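Local coordinates for protein phosphoribosylformylglycinamidine synthase 2 (Thermus thermophilus, PDB 3VIU) that is a phosphoribosylformylglycinamidine synthase subunit of the AIR synthase-related (PurM-like) family that binds ADP and a magnesium ion, at residues A81-S86 and L107-S112; E67-V72 and M111-R116. All blocks are in the same frame, centred on the assembly; numbering follows the deposited sequence.

Contact 1. Residues A81-S86 and L107-S112. With ADP (adenosine-5'-diphosphate), chain B; PO4 (phosphate ion), chain C.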
# COMPACT_ATOMS: atom_id res chain seq x y z
N ALA A 81 -9.46 1.03 -9.56
CA ALA A 81 -8.24 0.27 -9.73
C ALA A 81 -7.29 0.73 -8.64
O ALA A 81 -7.28 1.91 -8.28
CB ALA A 81 -7.63 0.54 -11.10
N PHE A 82 -6.50 -0.18 -8.10
CA PHE A 82 -5.54 0.19 -7.09
C PHE A 82 -4.46 -0.86 -6.94
O PHE A 82 -4.60 -1.99 -7.39
CB PHE A 82 -6.21 0.47 -5.74
CG PHE A 82 -6.89 -0.72 -5.12
CD1 PHE A 82 -8.07 -1.23 -5.66
CD2 PHE A 82 -6.38 -1.32 -3.98
CE1 PHE A 82 -8.73 -2.31 -5.06
CE2 PHE A 82 -7.02 -2.40 -3.38
CZ PHE A 82 -8.20 -2.89 -3.92
N LYS A 83 -3.36 -0.45 -6.32
CA LYS A 83 -2.23 -1.34 -6.12
C LYS A 83 -1.18 -0.62 -5.28
O LYS A 83 -1.19 0.61 -5.18
CB LYS A 83 -1.63 -1.71 -7.47
CG LYS A 83 -0.44 -2.64 -7.39
CD LYS A 83 0.29 -2.66 -8.72
CE LYS A 83 1.62 -3.36 -8.61
NZ LYS A 83 2.39 -3.15 -9.86
N ILE A 84 -0.29 -1.39 -4.68
CA ILE A 84 0.77 -0.83 -3.87
C ILE A 84 2.09 -1.39 -4.39
O ILE A 84 2.18 -2.57 -4.75
CB ILE A 84 0.56 -1.16 -2.37
CG1 ILE A 84 1.55 -0.38 -1.51
CG2 ILE A 84 0.71 -2.66 -2.13
CD1 ILE A 84 1.31 -0.55 -0.02
N GLU A 85 3.11 -0.54 -4.45
CA GLU A 85 4.44 -0.89 -4.95
C GLU A 85 5.45 -0.48 -3.90
O GLU A 85 5.10 0.16 -2.92
CB GLU A 85 4.76 -0.10 -6.23
CG GLU A 85 4.62 -0.80 -7.58
CD GLU A 85 5.12 0.09 -8.73
OE1 GLU A 85 5.07 -0.33 -9.91
OE2 GLU A 85 5.57 1.23 -8.44
N SER A 86 6.71 -0.83 -4.12
CA SER A 86 7.77 -0.44 -3.21
C SER A 86 8.97 0.12 -4.01
O SER A 86 9.16 -0.21 -5.18
CB SER A 86 8.23 -1.65 -2.39
OG SER A 86 9.09 -2.49 -3.14
N LEU A 107 1.61 5.44 -10.30
CA LEU A 107 0.62 6.22 -11.04
C LEU A 107 0.41 5.65 -12.44
O LEU A 107 -0.72 5.58 -12.93
CB LEU A 107 1.10 7.67 -11.16
CG LEU A 107 0.40 8.79 -10.38
CD1 LEU A 107 -0.22 8.27 -9.10
CD2 LEU A 107 1.44 9.88 -10.10
N ARG A 108 1.50 5.23 -13.08
CA ARG A 108 1.43 4.67 -14.41
C ARG A 108 0.73 3.31 -14.43
O ARG A 108 0.00 3.01 -15.38
CB ARG A 108 2.83 4.57 -15.02
CG ARG A 108 3.42 5.93 -15.39
CD ARG A 108 4.65 5.79 -16.26
NE ARG A 108 5.81 5.31 -15.52
CZ ARG A 108 6.54 6.06 -14.70
NH1 ARG A 108 7.58 5.53 -14.07
NH2 ARG A 108 6.23 7.34 -14.51
N ASP A 109 0.93 2.51 -13.39
CA ASP A 109 0.27 1.20 -13.32
C ASP A 109 -1.24 1.38 -13.27
O ASP A 109 -1.98 0.61 -13.87
CB ASP A 109 0.71 0.43 -12.07
CG ASP A 109 2.11 -0.12 -12.18
OD1 ASP A 109 2.49 -0.59 -13.27
OD2 ASP A 109 2.83 -0.08 -11.16
N ILE A 110 -1.69 2.38 -12.52
CA ILE A 110 -3.11 2.66 -12.38
C ILE A 110 -3.67 3.23 -13.68
O ILE A 110 -4.78 2.90 -14.08
CB ILE A 110 -3.34 3.64 -11.22
CG1 ILE A 110 -2.81 3.04 -9.92
CG2 ILE A 110 -4.81 4.02 -11.14
CD1 ILE A 110 -3.25 1.63 -9.65
N MSE A 111 -2.89 4.10 -14.33
CA MSE A 111 -3.31 4.70 -15.59
C MSE A 111 -3.47 3.66 -16.68
O MSE A 111 -4.38 3.75 -17.51
CB MSE A 111 -2.26 5.68 -16.12
CG MSE A 111 -2.05 6.95 -15.37
SE MSE A 111 -0.57 7.84 -16.27
CE MSE A 111 0.70 7.92 -14.81
N SER A 112 -2.57 2.68 -16.71
CA SER A 112 -2.62 1.67 -17.75
C SER A 112 -3.93 0.89 -17.74
O SER A 112 -4.31 0.33 -18.76
CB SER A 112 -1.42 0.72 -17.65
OG SER A 112 -1.51 -0.14 -16.55
PB ADP B . 5.05 -3.64 -12.01
O1B ADP B . 6.47 -4.05 -12.20
O2B ADP B . 4.95 -2.66 -10.73
O3B ADP B . 4.53 -2.86 -13.40
PA ADP B . 4.93 -6.22 -11.12
O1A ADP B . 5.51 -7.04 -12.22
O2A ADP B . 6.13 -5.70 -10.17
O3A ADP B . 4.10 -4.95 -11.76
O5' ADP B . 3.91 -7.09 -10.19
C5' ADP B . 3.72 -8.40 -10.77
C4' ADP B . 2.23 -8.85 -10.78
O4' ADP B . 1.96 -9.78 -9.68
C3' ADP B . 1.21 -7.70 -10.62
O3' ADP B . 0.02 -8.01 -11.36
C2' ADP B . 0.97 -7.65 -9.11
O2' ADP B . -0.29 -7.06 -8.78
C1' ADP B . 1.09 -9.12 -8.69
N9 ADP B . 1.64 -9.25 -7.34
C8 ADP B . 2.95 -9.11 -6.97
N7 ADP B . 3.09 -9.30 -5.70
C5 ADP B . 1.89 -9.58 -5.15
C6 ADP B . 1.43 -9.87 -3.84
N6 ADP B . 2.31 -9.91 -2.78
N1 ADP B . 0.11 -10.11 -3.66
C2 ADP B . -0.76 -10.08 -4.68
N3 ADP B . -0.37 -9.80 -5.92
C4 ADP B . 0.93 -9.55 -6.20
P PO4 C . 12.65 -2.60 -4.00
O1 PO4 C . 11.57 -1.85 -3.32
O2 PO4 C . 13.96 -2.14 -3.50
O3 PO4 C . 12.50 -4.04 -3.72
O4 PO4 C . 12.56 -2.36 -5.47

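Contact 2. Residues E67-V72 and M111-R116. With ADP (adenosine-5'-diphosphate), chain B.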
# COMPACT_ATOMS: atom_id res chain seq x y z
N GLU A 67 -2.64 -8.38 -13.97
CA GLU A 67 -2.57 -7.13 -14.69
C GLU A 67 -1.84 -6.08 -13.85
O GLU A 67 -1.59 -6.29 -12.67
CB GLU A 67 -3.97 -6.66 -15.04
CG GLU A 67 -4.65 -7.56 -16.04
CD GLU A 67 -3.78 -7.78 -17.27
OE1 GLU A 67 -3.22 -6.79 -17.77
OE2 GLU A 67 -3.67 -8.94 -17.73
N ASN A 68 -1.52 -4.95 -14.46
CA ASN A 68 -0.81 -3.88 -13.77
C ASN A 68 -1.43 -3.40 -12.46
O ASN A 68 -0.77 -2.72 -11.67
CB ASN A 68 -0.62 -2.69 -14.72
CG ASN A 68 0.34 -3.00 -15.85
OD1 ASN A 68 0.42 -2.26 -16.82
ND2 ASN A 68 1.09 -4.09 -15.71
N ALA A 69 -2.69 -3.74 -12.23
CA ALA A 69 -3.36 -3.35 -10.99
C ALA A 69 -4.64 -4.14 -10.80
O ALA A 69 -5.14 -4.77 -11.74
CB ALA A 69 -3.66 -1.86 -10.99
N GLY A 70 -5.17 -4.11 -9.58
CA GLY A 70 -6.41 -4.79 -9.27
C GLY A 70 -7.57 -3.83 -9.44
O GLY A 70 -7.43 -2.63 -9.20
N VAL A 71 -8.71 -4.34 -9.88
CA VAL A 71 -9.88 -3.50 -10.10
C VAL A 71 -11.10 -4.13 -9.48
O VAL A 71 -11.34 -5.33 -9.64
CB VAL A 71 -10.16 -3.30 -11.61
CG1 VAL A 71 -11.20 -2.18 -11.80
CG2 VAL A 71 -8.86 -2.98 -12.34
N VAL A 72 -11.88 -3.33 -8.77
CA VAL A 72 -13.10 -3.81 -8.14
C VAL A 72 -14.25 -2.90 -8.55
O VAL A 72 -14.05 -1.74 -8.90
CB VAL A 72 -12.99 -3.81 -6.60
CG1 VAL A 72 -11.84 -4.69 -6.17
CG2 VAL A 72 -12.82 -2.38 -6.09
N MSE A 111 -2.89 4.10 -14.33
CA MSE A 111 -3.31 4.70 -15.59
C MSE A 111 -3.47 3.66 -16.68
O MSE A 111 -4.38 3.75 -17.51
CB MSE A 111 -2.26 5.68 -16.12
CG MSE A 111 -2.05 6.95 -15.37
SE MSE A 111 -0.57 7.84 -16.27
CE MSE A 111 0.70 7.92 -14.81
N SER A 112 -2.57 2.68 -16.71
CA SER A 112 -2.62 1.67 -17.75
C SER A 112 -3.93 0.89 -17.74
O SER A 112 -4.31 0.33 -18.76
CB SER A 112 -1.42 0.72 -17.65
OG SER A 112 -1.51 -0.14 -16.55
N MSE A 113 -4.62 0.88 -16.60
CA MSE A 113 -5.91 0.20 -16.50
C MSE A 113 -7.01 1.11 -17.06
O MSE A 113 -8.17 0.70 -17.16
CB MSE A 113 -6.26 -0.13 -15.04
CG MSE A 113 -5.27 -1.02 -14.33
SE MSE A 113 -4.82 -2.65 -15.27
CE MSE A 113 -6.53 -3.56 -15.21
N GLY A 114 -6.64 2.34 -17.40
CA GLY A 114 -7.59 3.30 -17.92
C GLY A 114 -8.31 4.01 -16.80
O GLY A 114 -9.37 4.62 -17.00
N ALA A 115 -7.74 3.93 -15.60
CA ALA A 115 -8.31 4.57 -14.42
C ALA A 115 -7.56 5.85 -14.11
O ALA A 115 -6.33 5.87 -14.07
CB ALA A 115 -8.24 3.63 -13.24
N ARG A 116 -8.31 6.93 -13.89
CA ARG A 116 -7.71 8.20 -13.57
C ARG A 116 -7.36 8.21 -12.08
O ARG A 116 -8.24 8.03 -11.23
CB ARG A 116 -8.68 9.33 -13.89
CG ARG A 116 -8.23 10.70 -13.43
CD ARG A 116 -9.29 11.74 -13.73
NE ARG A 116 -9.40 12.00 -15.16
CZ ARG A 116 -8.58 12.78 -15.84
NH1 ARG A 116 -7.57 13.39 -15.22
NH2 ARG A 116 -8.74 12.95 -17.15
PB ADP B . 5.05 -3.64 -12.01
O1B ADP B . 6.47 -4.05 -12.20
O2B ADP B . 4.95 -2.66 -10.73
O3B ADP B . 4.53 -2.86 -13.40
PA ADP B . 4.93 -6.22 -11.12
O1A ADP B . 5.51 -7.04 -12.22
O2A ADP B . 6.13 -5.70 -10.17
O3A ADP B . 4.10 -4.95 -11.76
O5' ADP B . 3.91 -7.09 -10.19
C5' ADP B . 3.72 -8.40 -10.77
C4' ADP B . 2.23 -8.85 -10.78
O4' ADP B . 1.96 -9.78 -9.68
C3' ADP B . 1.21 -7.70 -10.62
O3' ADP B . 0.02 -8.01 -11.36
C2' ADP B . 0.97 -7.65 -9.11
O2' ADP B . -0.29 -7.06 -8.78
C1' ADP B . 1.09 -9.12 -8.69
N9 ADP B . 1.64 -9.25 -7.34
C8 ADP B . 2.95 -9.11 -6.97
N7 ADP B . 3.09 -9.30 -5.70
C5 ADP B . 1.89 -9.58 -5.15
C6 ADP B . 1.43 -9.87 -3.84
N6 ADP B . 2.31 -9.91 -2.78
N1 ADP B . 0.11 -10.11 -3.66
C2 ADP B . -0.76 -10.08 -4.68
N3 ADP B . -0.37 -9.80 -5.92
C4 ADP B . 0.93 -9.55 -6.20

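Contact 1. Residues A81-S86 and L107-S112
Lys83 of the strand and Asp109 of the helix meet beside the diphosphate of ADP. NZ of Lys83 lies 3.4 Å from OD2 of Asp109, a salt bridge whose hydrogen bond is weak. NZ of Lys83 gives shorter bonds to the nucleotide, 2.7 Å to O2B of ADP and 3.1 Å to O3A. The lysine chain is extended throughout, with CG anti to the backbone N (chi1 -180°), and this carries the ammonium group to the phosphates. Glu85 approaches Asp109 from the opposite direction. Its OE1 is 2.6 Å from OD2 of Asp109, with the carboxylate planes 86° apart. OE1 of Glu85 is also 2.5 Å from O2B of ADP. Lys83, Glu85 and Asp109 thus form a salt-bridge network in the ADP pocket. The nearby lysine probably offsets part of this negative charge.

The apolar contact lies farther back along the strand. CD1 of Ile110 sits 3.7 Å from CA of Phe82, against the strand backbone. CG2 of Ile110 comes within 4.5 Å of CB of Ala81.

Strand and helix axes run nearly antiparallel, at 152°, and approach to 8.1 Å. Helix 95-112 packs on one face of the mixed sheet of the PurM-like N-terminal domain. Phe82 points away from the helix and touches Val520 of strand 519-525. Strand 172-182 pairs with strand 78-86, and its Cys177 touches Ile110.

Contact 2. Residues E67-V72 and M111-R116
Met113, a selenomethionine in this model, makes the largest share of the contact with residues 67-72. CG of Met113 lies 3.8 Å from CB of Ala69. The selenium lies next to the loop backbone, with SE of Met113 3.9 Å from N of Ala69. The terminal methyl then meets Val71, where CE of Met113 is 3.7 Å from CG2 of Val71. CE of Met113 also touches the stem of Glu67, at 4.0 Å from its CB. The chain is bent at both chi2 (-51°) and chi3 (-66°). These bends fold it back along the loop, and one side chain can reach Glu67, Ala69 and Val71 together. The Val71 and Met113 side chains run alongside one another, pointing opposite ways.

Asn68 packs beside Ser112. CB of Asn68 is 3.3 Å from OG of Ser112. That OG also lies close to the backbone O of Asp109, in the turn before.

The end of helix 95-112 sets the position of Met113. Gly114 has positive phi, and two bonds run back into the last turn, which makes a Schellman motif. One of them joins N of Gly114 to O of Met111 at 2.7 Å. The chain then leaves toward strand 116-126 of the same sheet.

On the other side, the loop before strand 70-75 is held at Glu67. The bent chain of Glu67 (chi2 -52°) takes its carboxylate to a salt bridge with Arg190 and a hydrogen bond from N of Ser189. The backbone O of Glu67 accepts a bond of 2.7 Å from O3' of ADP. Farther out, Leu186 touches both Val71 and Met113, and Val71 bonds through its backbone to Leu62 and Gln63 of the edge strand.

Contacts 1 and 2 share Met111 and Ser112, and their centres are about 7 Å apart. Both use the C-terminal part of helix 95-112. Strands 70-75 and 78-86 are neighbours in one sheet, joined by a probable hydrogen bond of 2.8 Å from N of Phe82 to O of Gly70. The loop of contact 2 also lies against the polar pair of contact 1: O of Asn68 is 3.1 Å from CD of Lys83 and 3.5 Å from CB of Asp109. The two contacts reach different parts of ADP: contact 1 faces the diphosphate and contact 2 the ribose. Asp485 and Gly522 add further hydrogen bonds to the nucleotide.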